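Crov588 (Cafeteriavirus, PDB 6NYR) is of unknown function but folds as a circular leucine-rich-repeat solenoid built from FNIP repeats, a form that may serve to bind other macromolecules. Local coordinates at residues Thr276-Ile287 with Leu297-Gln308; Ile332-Thr342 with Glu356-Thr364. One frame throughout, in Å; residues are numbered along the deposited sequence.

Contact 1: Thr276-Ile287 with Leu297-Gln308; sequences THITFGNNFNQI and LTHLTFGNNFNQ
Strands 277-279 and 299-301 run parallel, their short axes 4.8 Å apart, paired His277 to His299, Ile278 to Leu300 and Thr279 to Thr301. A ladder of backbone bonds joins them, from His299 N to Thr276 O through to Phe280 N to Thr301 O; Thr298 N also donates to Thr276 O, which thus takes two backbone N-H groups. On the face with the threonines, the His277 and His299 rings form an offset stack, centroids 4.2 Å apart and planes at 5°. Each ring is held at its edge by the preceding threonine: Thr298 OG1 lies 2.7 Å from His299 ND1. On the other face Ile278 CG1 meets Leu297 CD1 at 3.5 Å. Beyond the strands, Phe280 and Phe302 are nearly parallel but slid apart, and Phe284 and Phe306 meet rim to rim. Asn285, with CG anti to its N (chi1 -164°), puts OD1 between two donors on opposite faces of its amide plane, Asn307 N at 2.8 Å and Gln308 NE2 at 3.3 Å. The pattern continues both ways: His277 stacks on Tyr255 of strand 255-257, His299 on His321 in strand 321-323, and Asn307 OD1 in turn accepts from Asn329 N.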
loop_
_atom_site.group_PDB
_atom_site.type_symbol
_atom_site.label_atom_id
_atom_site.label_comp_id
_atom_site.label_asym_id
_atom_site.label_seq_id
_atom_site.Cartn_x
_atom_site.Cartn_y
_atom_site.Cartn_z
ATOM N N THR A 276 -15.829 -18.402 12.154
ATOM C CA THR A 276 -14.736 -18.758 11.259
ATOM C C THR A 276 -13.454 -17.992 11.551
ATOM O O THR A 276 -12.362 -18.534 11.345
ATOM C CB THR A 276 -15.143 -18.514 9.801
ATOM O OG1 THR A 276 -15.651 -17.180 9.658
ATOM C CG2 THR A 276 -16.206 -19.516 9.368
ATOM N N HIS A 277 -13.559 -16.750 12.021
ATOM C CA HIS A 277 -12.401 -15.909 12.294
ATOM C C HIS A 277 -12.410 -15.447 13.744
ATOM O O HIS A 277 -13.395 -14.860 14.209
ATOM C CB HIS A 277 -12.374 -14.685 11.371
ATOM C CG HIS A 277 -12.178 -15.013 9.925
ATOM N ND1 HIS A 277 -13.063 -15.790 9.208
ATOM C CD2 HIS A 277 -11.190 -14.676 9.063
ATOM C CE1 HIS A 277 -12.632 -15.913 7.966
ATOM N NE2 HIS A 277 -11.499 -15.247 7.852
ATOM N N ILE A 278 -11.315 -15.708 14.453
ATOM C CA ILE A 278 -11.109 -15.206 15.807
ATOM C C ILE A 278 -9.779 -14.471 15.859
ATOM O O ILE A 278 -8.746 -15.012 15.449
ATOM C CB ILE A 278 -11.130 -16.338 16.854
ATOM C CG1 ILE A 278 -12.535 -16.938 16.948
ATOM C CG2 ILE A 278 -10.672 -15.828 18.215
ATOM C CD1 ILE A 278 -12.631 -18.155 17.834
ATOM N N THR A 279 -9.803 -13.247 16.371
ATOM C CA THR A 279 -8.598 -12.473 16.635
ATOM C C THR A 279 -8.596 -12.071 18.101
ATOM O O THR A 279 -9.601 -11.564 18.611
ATOM C CB THR A 279 -8.523 -11.231 15.746
ATOM O OG1 THR A 279 -8.431 -11.633 14.371
ATOM C CG2 THR A 279 -7.305 -10.382 16.109
ATOM N N PHE A 280 -7.484 -12.322 18.781
ATOM C CA PHE A 280 -7.300 -11.888 20.157
ATOM C C PHE A 280 -6.504 -10.588 20.181
ATOM O O PHE A 280 -5.762 -10.265 19.249
ATOM C CB PHE A 280 -6.580 -12.954 20.994
ATOM C CG PHE A 280 -7.443 -14.128 21.353
ATOM C CD1 PHE A 280 -8.416 -14.017 22.332
ATOM C CD2 PHE A 280 -7.273 -15.345 20.720
ATOM C CE1 PHE A 280 -9.211 -15.095 22.666
ATOM C CE2 PHE A 280 -8.064 -16.434 21.051
ATOM C CZ PHE A 280 -9.034 -16.307 22.026
ATOM N N GLY A 281 -6.664 -9.844 21.277
ATOM C CA GLY A 281 -5.934 -8.614 21.479
ATOM C C GLY A 281 -4.609 -8.857 22.176
ATOM O O GLY A 281 -4.220 -9.986 22.470
ATOM N N ASN A 282 -3.915 -7.753 22.453
ATOM C CA ASN A 282 -2.544 -7.840 22.944
ATOM C C ASN A 282 -2.447 -8.659 24.228
ATOM O O ASN A 282 -1.527 -9.469 24.381
ATOM C CB ASN A 282 -1.983 -6.434 23.172
ATOM C CG ASN A 282 -0.469 -6.406 23.170
ATOM O OD1 ASN A 282 0.173 -6.988 24.042
ATOM N ND2 ASN A 282 0.108 -5.711 22.196
ATOM N N ASN A 283 -3.393 -8.477 25.154
ATOM C CA ASN A 283 -3.208 -8.976 26.507
ATOM C C ASN A 283 -3.771 -10.366 26.760
ATOM O O ASN A 283 -3.511 -10.922 27.833
ATOM C CB ASN A 283 -3.857 -8.045 27.540
ATOM C CG ASN A 283 -3.139 -6.734 27.681
ATOM O OD1 ASN A 283 -2.072 -6.530 27.102
ATOM N ND2 ASN A 283 -3.713 -5.831 28.464
ATOM N N PHE A 284 -4.549 -10.933 25.844
ATOM C CA PHE A 284 -5.148 -12.229 26.127
ATOM C C PHE A 284 -4.061 -13.270 26.363
ATOM O O PHE A 284 -3.188 -13.475 25.513
ATOM C CB PHE A 284 -6.060 -12.676 24.993
ATOM C CG PHE A 284 -6.659 -14.034 25.220
ATOM C CD1 PHE A 284 -7.773 -14.187 26.032
ATOM C CD2 PHE A 284 -6.108 -15.158 24.628
ATOM C CE1 PHE A 284 -8.322 -15.435 26.249
ATOM C CE2 PHE A 284 -6.656 -16.409 24.842
ATOM C CZ PHE A 284 -7.763 -16.545 25.653
ATOM N N ASN A 285 -4.130 -13.942 27.507
ATOM C CA ASN A 285 -3.109 -14.912 27.885
ATOM C C ASN A 285 -3.721 -15.954 28.822
ATOM O O ASN A 285 -3.186 -16.267 29.886
ATOM C CB ASN A 285 -1.908 -14.204 28.517
ATOM C CG ASN A 285 -0.684 -15.093 28.582
ATOM O OD1 ASN A 285 -0.635 -16.143 27.935
ATOM N ND2 ASN A 285 0.319 -14.673 29.345
ATOM N N GLN A 286 -4.864 -16.501 28.426
ATOM C CA GLN A 286 -5.561 -17.531 29.181
ATOM C C GLN A 286 -5.466 -18.868 28.457
ATOM O O GLN A 286 -5.421 -18.928 27.225
ATOM C CB GLN A 286 -7.032 -17.156 29.383
ATOM C CG GLN A 286 -7.269 -15.886 30.194
ATOM C CD GLN A 286 -6.699 -15.976 31.597
ATOM O OE1 GLN A 286 -6.845 -16.992 32.272
ATOM N NE2 GLN A 286 -6.051 -14.908 32.044
ATOM N N ILE A 287 -5.421 -19.946 29.238
ATOM C CA ILE A 287 -5.341 -21.280 28.660
ATOM C C ILE A 287 -6.629 -21.585 27.909
ATOM O O ILE A 287 -7.733 -21.272 28.377
ATOM C CB ILE A 287 -5.073 -22.320 29.758
ATOM C CG1 ILE A 287 -4.850 -23.706 29.151
ATOM C CG2 ILE A 287 -6.239 -22.388 30.735
ATOM C CD1 ILE A 287 -3.508 -23.872 28.478
ATOM N N LEU A 297 -13.985 -22.894 12.898
ATOM C CA LEU A 297 -12.889 -21.934 12.872
ATOM C C LEU A 297 -11.899 -22.241 11.762
ATOM O O LEU A 297 -11.364 -23.350 11.679
ATOM C CB LEU A 297 -12.182 -21.936 14.228
ATOM C CG LEU A 297 -11.261 -20.764 14.543
ATOM C CD1 LEU A 297 -12.048 -19.468 14.624
ATOM C CD2 LEU A 297 -10.520 -21.026 15.854
ATOM N N THR A 298 -11.645 -21.244 10.916
ATOM C CA THR A 298 -10.619 -21.350 9.890
ATOM C C THR A 298 -9.428 -20.441 10.139
ATOM O O THR A 298 -8.315 -20.774 9.731
ATOM C CB THR A 298 -11.199 -21.020 8.509
ATOM O OG1 THR A 298 -11.703 -19.681 8.503
ATOM C CG2 THR A 298 -12.322 -21.993 8.161
ATOM N N HIS A 299 -9.639 -19.295 10.783
ATOM C CA HIS A 299 -8.593 -18.304 10.997
ATOM C C HIS A 299 -8.500 -17.977 12.478
ATOM O O HIS A 299 -9.510 -17.663 13.117
ATOM C CB HIS A 299 -8.867 -17.049 10.165
ATOM C CG HIS A 299 -8.720 -17.268 8.693
ATOM N ND1 HIS A 299 -9.591 -18.048 7.964
ATOM C CD2 HIS A 299 -7.788 -16.823 7.816
ATOM C CE1 HIS A 299 -9.209 -18.065 6.698
ATOM N NE2 HIS A 299 -8.119 -17.329 6.582
ATOM N N LEU A 300 -7.286 -18.077 13.016
ATOM C CA LEU A 300 -7.036 -17.838 14.432
ATOM C C LEU A 300 -5.783 -16.993 14.586
ATOM O O LEU A 300 -4.700 -17.401 14.156
ATOM C CB LEU A 300 -6.882 -19.160 15.188
ATOM C CG LEU A 300 -6.595 -19.027 16.686
ATOM C CD1 LEU A 300 -7.666 -18.199 17.365
ATOM C CD2 LEU A 300 -6.485 -20.412 17.318
ATOM N N THR A 301 -5.935 -15.828 15.209
ATOM C CA THR A 301 -4.833 -14.902 15.444
ATOM C C THR A 301 -4.734 -14.635 16.942
ATOM O O THR A 301 -5.698 -14.161 17.554
ATOM C CB THR A 301 -5.045 -13.587 14.687
ATOM O OG1 THR A 301 -5.080 -13.840 13.277
ATOM C CG2 THR A 301 -3.934 -12.589 15.000
ATOM N N PHE A 302 -3.580 -14.951 17.528
ATOM C CA PHE A 302 -3.318 -14.632 18.920
ATOM C C PHE A 302 -2.653 -13.259 19.026
ATOM O O PHE A 302 -1.999 -12.777 18.100
ATOM C CB PHE A 302 -2.420 -15.686 19.580
ATOM C CG PHE A 302 -3.107 -16.988 19.849
ATOM C CD1 PHE A 302 -4.029 -17.101 20.877
ATOM C CD2 PHE A 302 -2.829 -18.106 19.078
ATOM C CE1 PHE A 302 -4.666 -18.303 21.125
ATOM C CE2 PHE A 302 -3.466 -19.310 19.323
ATOM C CZ PHE A 302 -4.383 -19.404 20.351
ATOM N N GLY A 303 -2.809 -12.640 20.204
ATOM C CA GLY A 303 -2.162 -11.381 20.502
ATOM C C GLY A 303 -0.753 -11.570 21.046
ATOM O O GLY A 303 -0.301 -12.680 21.312
ATOM N N ASN A 304 -0.073 -10.441 21.259
ATOM C CA ASN A 304 1.363 -10.483 21.523
ATOM C C ASN A 304 1.686 -11.164 22.847
ATOM O O ASN A 304 2.772 -11.732 22.988
ATOM C CB ASN A 304 1.945 -9.069 21.481
ATOM C CG ASN A 304 2.087 -8.543 20.062
ATOM O OD1 ASN A 304 2.437 -9.293 19.144
ATOM N ND2 ASN A 304 1.826 -7.254 19.874
ATOM N N ASN A 305 0.778 -11.126 23.824
ATOM C CA ASN A 305 1.072 -11.698 25.133
ATOM C C ASN A 305 0.677 -13.164 25.279
ATOM O O ASN A 305 1.108 -13.809 26.243
ATOM C CB ASN A 305 0.370 -10.910 26.247
ATOM C CG ASN A 305 0.949 -9.535 26.445
ATOM O OD1 ASN A 305 1.867 -9.124 25.733
ATOM N ND2 ASN A 305 0.410 -8.802 27.417
ATOM N N PHE A 306 -0.121 -13.715 24.367
ATOM C CA PHE A 306 -0.573 -15.090 24.540
ATOM C C PHE A 306 0.613 -16.045 24.586
ATOM O O PHE A 306 1.461 -16.042 23.688
ATOM C CB PHE A 306 -1.515 -15.508 23.415
ATOM C CG PHE A 306 -1.974 -16.931 23.524
ATOM C CD1 PHE A 306 -3.039 -17.264 24.346
ATOM C CD2 PHE A 306 -1.333 -17.939 22.821
ATOM C CE1 PHE A 306 -3.460 -18.571 24.459
ATOM C CE2 PHE A 306 -1.752 -19.250 22.931
ATOM C CZ PHE A 306 -2.818 -19.567 23.751
ATOM N N ASN A 307 0.665 -16.877 25.625
ATOM C CA ASN A 307 1.768 -17.816 25.776
ATOM C C ASN A 307 1.356 -18.996 26.646
ATOM O O ASN A 307 2.100 -19.410 27.539
ATOM C CB ASN A 307 2.991 -17.113 26.376
ATOM C CG ASN A 307 4.257 -17.952 26.274
ATOM O OD1 ASN A 307 4.318 -18.913 25.509
ATOM N ND2 ASN A 307 5.277 -17.583 27.044
ATOM N N GLN A 308 0.174 -19.547 26.390
ATOM C CA GLN A 308 -0.319 -20.720 27.099
ATOM C C GLN A 308 -0.221 -21.939 26.194
ATOM O O GLN A 308 -0.427 -21.843 24.977
ATOM C CB GLN A 308 -1.756 -20.512 27.574
ATOM C CG GLN A 308 -1.898 -19.340 28.533
ATOM C CD GLN A 308 -1.101 -19.535 29.814
ATOM O OE1 GLN A 308 -1.227 -20.557 30.493
ATOM N NE2 GLN A 308 -0.264 -18.559 30.142
HETATM O O HOH W 1 -7.707 -14.632 12.514
#

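Contact 2: Ile332-Thr342 with Glu356-Thr364; sequences ITENVLPNSLT and ENVLPNSLT
Ser362 reaches across to the Pro338-Leu341 turn with its hydroxyl. Its OG sits 2.6 Å from Asn339 O and 2.8 Å from Leu341 O, so one hydroxyl proton has two carbonyls to choose from. The first torsion (chi1 51°) places OG between the backbone N and the carbonyl carbon of its own residue, from where it meets both carbonyl oxygens of the neighbouring turn. Nearer the strands, Thr364 N donates to Thr342 O at 3.0 Å. Thr364 OG1 also lies near that oxygen, but its proton may go elsewhere.

The apolar contacts pair like residues of the two coils in part. Pro360 is wedged against the preceding coil: its CD packs on Leu337 CB at 3.8 Å and its CG on Leu341 CB, while its CB lies against Pro338 O. Leu337 and Leu359 lie side by side and point the same way, with CD1 of the first 3.9 Å from CD2 of the second; Leu341 and Leu363 repeat this arrangement, CD2 against CD1. At the far end Val358 CG1 meets Ile332 CG2 at 3.6 Å, the two side chains crossing at about a right angle, and also rests on the carbonyl oxygens of Ile332 and Thr333.

Both segments carry a type I beta turn, Pro338-Leu341 and Pro360-Leu363, just before the next strand. Equivalent residues of successive repeats stacking in register, leucine on leucine, are characteristic of a leucine-rich-repeat solenoid; in these FNIP repeats the type I turns stack as well.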
loop_
_atom_site.group_PDB
_atom_site.type_symbol
_atom_site.label_atom_id
_atom_site.label_comp_id
_atom_site.label_asym_id
_atom_site.label_seq_id
_atom_site.Cartn_x
_atom_site.Cartn_y
_atom_site.Cartn_z
ATOM N N ILE A 332 5.321 -27.538 21.190
ATOM C CA ILE A 332 4.245 -28.083 20.369
ATOM C C ILE A 332 4.643 -29.517 20.047
ATOM O O ILE A 332 5.628 -29.747 19.331
ATOM C CB ILE A 332 4.023 -27.277 19.087
ATOM C CG1 ILE A 332 3.756 -25.809 19.413
ATOM C CG2 ILE A 332 2.850 -27.838 18.295
ATOM C CD1 ILE A 332 3.542 -24.941 18.187
ATOM N N THR A 333 3.896 -30.477 20.578
ATOM C CA THR A 333 4.174 -31.880 20.328
ATOM C C THR A 333 3.272 -32.395 19.200
ATOM O O THR A 333 2.736 -31.610 18.406
ATOM C CB THR A 333 4.039 -32.690 21.628
ATOM O OG1 THR A 333 2.756 -32.464 22.224
ATOM C CG2 THR A 333 5.147 -32.309 22.614
ATOM N N GLU A 334 3.063 -33.711 19.152
ATOM C CA GLU A 334 2.703 -34.375 17.902
ATOM C C GLU A 334 1.301 -34.013 17.423
ATOM O O GLU A 334 1.134 -33.438 16.340
ATOM C CB GLU A 334 2.852 -35.891 18.076
ATOM C CG GLU A 334 4.261 -36.385 17.785
ATOM C CD GLU A 334 4.414 -37.884 17.926
ATOM O OE1 GLU A 334 3.425 -38.561 18.285
ATOM O OE2 GLU A 334 5.528 -38.387 17.669
ATOM N N ASN A 335 0.279 -34.365 18.190
ATOM C CA ASN A 335 -1.095 -34.290 17.688
ATOM C C ASN A 335 -1.793 -33.016 18.149
ATOM O O ASN A 335 -2.917 -33.048 18.652
ATOM C CB ASN A 335 -1.867 -35.529 18.124
ATOM C CG ASN A 335 -1.275 -36.814 17.559
ATOM O OD1 ASN A 335 -0.732 -37.636 18.300
ATOM N ND2 ASN A 335 -1.376 -36.989 16.244
ATOM N N VAL A 336 -1.137 -31.874 17.957
ATOM C CA VAL A 336 -1.670 -30.578 18.353
ATOM C C VAL A 336 -2.127 -29.763 17.148
ATOM O O VAL A 336 -3.250 -29.259 17.120
ATOM C CB VAL A 336 -0.633 -29.791 19.187
ATOM C CG1 VAL A 336 -1.194 -28.431 19.572
ATOM C CG2 VAL A 336 -0.221 -30.589 20.415
ATOM N N LEU A 337 -1.254 -29.591 16.159
ATOM C CA LEU A 337 -1.605 -28.832 14.964
ATOM C C LEU A 337 -2.512 -29.677 14.080
ATOM O O LEU A 337 -2.112 -30.777 13.679
ATOM C CB LEU A 337 -0.353 -28.431 14.205
ATOM C CG LEU A 337 0.685 -27.644 15.011
ATOM C CD1 LEU A 337 1.973 -27.457 14.228
ATOM C CD2 LEU A 337 0.125 -26.299 15.439
ATOM N N PRO A 338 -3.717 -29.223 13.753
ATOM C CA PRO A 338 -4.644 -30.084 13.014
ATOM C C PRO A 338 -4.143 -30.333 11.599
ATOM O O PRO A 338 -3.318 -29.593 11.058
ATOM C CB PRO A 338 -5.960 -29.298 13.011
ATOM C CG PRO A 338 -5.547 -27.867 13.164
ATOM C CD PRO A 338 -4.261 -27.863 13.968
ATOM N N ASN A 339 -4.665 -31.401 10.996
ATOM C CA ASN A 339 -4.233 -31.824 9.669
ATOM C C ASN A 339 -4.828 -30.965 8.563
ATOM O O ASN A 339 -4.595 -31.243 7.382
ATOM C CB ASN A 339 -4.556 -33.301 9.460
ATOM C CG ASN A 339 -3.379 -34.195 9.804
ATOM O OD1 ASN A 339 -2.235 -33.900 9.443
ATOM N ND2 ASN A 339 -3.649 -35.283 10.517
ATOM N N SER A 340 -5.597 -29.942 8.922
ATOM C CA SER A 340 -6.141 -28.985 7.969
ATOM C C SER A 340 -5.259 -27.756 7.799
ATOM O O SER A 340 -5.454 -26.999 6.842
ATOM C CB SER A 340 -7.537 -28.545 8.437
ATOM O OG SER A 340 -8.028 -27.447 7.689
ATOM N N LEU A 341 -4.284 -27.559 8.681
ATOM C CA LEU A 341 -3.553 -26.303 8.731
ATOM C C LEU A 341 -2.664 -26.139 7.507
ATOM O O LEU A 341 -1.831 -27.000 7.211
ATOM C CB LEU A 341 -2.713 -26.240 10.003
ATOM C CG LEU A 341 -2.208 -24.864 10.434
ATOM C CD1 LEU A 341 -3.368 -23.992 10.883
ATOM C CD2 LEU A 341 -1.163 -25.005 11.534
ATOM N N THR A 342 -2.825 -25.012 6.813
ATOM C CA THR A 342 -1.980 -24.684 5.673
ATOM C C THR A 342 -1.034 -23.523 5.934
ATOM O O THR A 342 0.036 -23.462 5.323
ATOM C CB THR A 342 -2.830 -24.322 4.447
ATOM O OG1 THR A 342 -3.644 -23.181 4.747
ATOM C CG2 THR A 342 -3.711 -25.488 4.035
ATOM N N GLU A 356 9.363 -34.757 14.839
ATOM C CA GLU A 356 9.045 -35.410 13.579
ATOM C C GLU A 356 7.657 -35.104 13.040
ATOM O O GLU A 356 7.526 -34.470 11.988
ATOM C CB GLU A 356 9.195 -36.935 13.722
ATOM C CG GLU A 356 10.569 -37.404 14.167
ATOM C CD GLU A 356 11.320 -38.146 13.078
ATOM O OE1 GLU A 356 10.702 -38.984 12.383
ATOM O OE2 GLU A 356 12.530 -37.889 12.911
ATOM N N ASN A 357 6.623 -35.559 13.736
ATOM C CA ASN A 357 5.270 -35.462 13.207
ATOM C C ASN A 357 4.467 -34.410 13.953
ATOM O O ASN A 357 3.327 -34.658 14.361
ATOM C CB ASN A 357 4.595 -36.829 13.279
ATOM C CG ASN A 357 5.324 -37.879 12.455
ATOM O OD1 ASN A 357 6.027 -38.732 12.996
ATOM N ND2 ASN A 357 5.171 -37.808 11.137
ATOM N N VAL A 358 5.058 -33.233 14.126
ATOM C CA VAL A 358 4.361 -32.101 14.726
ATOM C C VAL A 358 3.695 -31.240 13.662
ATOM O O VAL A 358 2.517 -30.894 13.774
ATOM C CB VAL A 358 5.350 -31.276 15.578
ATOM C CG1 VAL A 358 4.667 -30.029 16.120
ATOM C CG2 VAL A 358 5.924 -32.121 16.699
ATOM N N LEU A 359 4.442 -30.879 12.628
ATOM C CA LEU A 359 3.913 -30.055 11.552
ATOM C C LEU A 359 3.008 -30.906 10.671
ATOM O O LEU A 359 3.450 -31.945 10.167
ATOM C CB LEU A 359 5.053 -29.453 10.745
ATOM C CG LEU A 359 5.931 -28.459 11.518
ATOM C CD1 LEU A 359 7.138 -28.026 10.681
ATOM C CD2 LEU A 359 5.132 -27.244 11.978
ATOM N N PRO A 360 1.754 -30.512 10.459
ATOM C CA PRO A 360 0.831 -31.377 9.715
ATOM C C PRO A 360 1.199 -31.457 8.242
ATOM O O PRO A 360 1.863 -30.581 7.683
ATOM C CB PRO A 360 -0.531 -30.703 9.914
ATOM C CG PRO A 360 -0.187 -29.245 10.061
ATOM C CD PRO A 360 1.150 -29.204 10.787
ATOM N N ASN A 361 0.747 -32.541 7.609
ATOM C CA ASN A 361 1.083 -32.793 6.214
ATOM C C ASN A 361 0.269 -31.943 5.249
ATOM O O ASN A 361 0.414 -32.107 4.033
ATOM C CB ASN A 361 0.896 -34.277 5.882
ATOM C CG ASN A 361 2.122 -35.106 6.214
ATOM O OD1 ASN A 361 3.252 -34.713 5.914
ATOM N ND2 ASN A 361 1.905 -36.263 6.832
ATOM N N SER A 362 -0.569 -31.043 5.753
ATOM C CA SER A 362 -1.273 -30.089 4.911
ATOM C C SER A 362 -0.567 -28.742 4.844
ATOM O O SER A 362 -0.974 -27.887 4.048
ATOM C CB SER A 362 -2.707 -29.887 5.422
ATOM O OG SER A 362 -2.725 -29.585 6.810
ATOM N N LEU A 363 0.488 -28.541 5.634
ATOM C CA LEU A 363 1.112 -27.228 5.749
ATOM C C LEU A 363 1.780 -26.836 4.439
ATOM O O LEU A 363 2.648 -27.556 3.931
ATOM C CB LEU A 363 2.131 -27.232 6.886
ATOM C CG LEU A 363 2.437 -25.871 7.517
ATOM C CD1 LEU A 363 1.237 -25.389 8.332
ATOM C CD2 LEU A 363 3.695 -25.938 8.369
ATOM N N THR A 364 1.396 -25.676 3.908
ATOM C CA THR A 364 2.017 -25.116 2.716
ATOM C C THR A 364 2.877 -23.897 2.998
ATOM O O THR A 364 3.813 -23.632 2.243
ATOM C CB THR A 364 0.942 -24.730 1.685
ATOM O OG1 THR A 364 0.072 -23.729 2.233
ATOM C CG2 THR A 364 0.122 -25.952 1.281
#

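How the contacts relate
Contact 1 and contact 2 sample different portions of successive coils in one solenoid. In contact 1 (276-287 with 297-308) the coils meet along the parallel strands and the loop that leaves them; in contact 2 (332-342 with 356-364) they meet along the return leading to the next strand. Their centres are about 19 Å apart and their nearest atoms about 6 Å, so they do not touch; strand 321-323 lies between them in the chain. Leu300 and Phe302 of contact 1 and Leu337 and Leu341 of contact 2 all pack on Leu322 of that strand, a shared interior. No active site is known; a glycerol, probably from crystallisation, is hydrogen-bonded to the Asn305 side chain in contact 1.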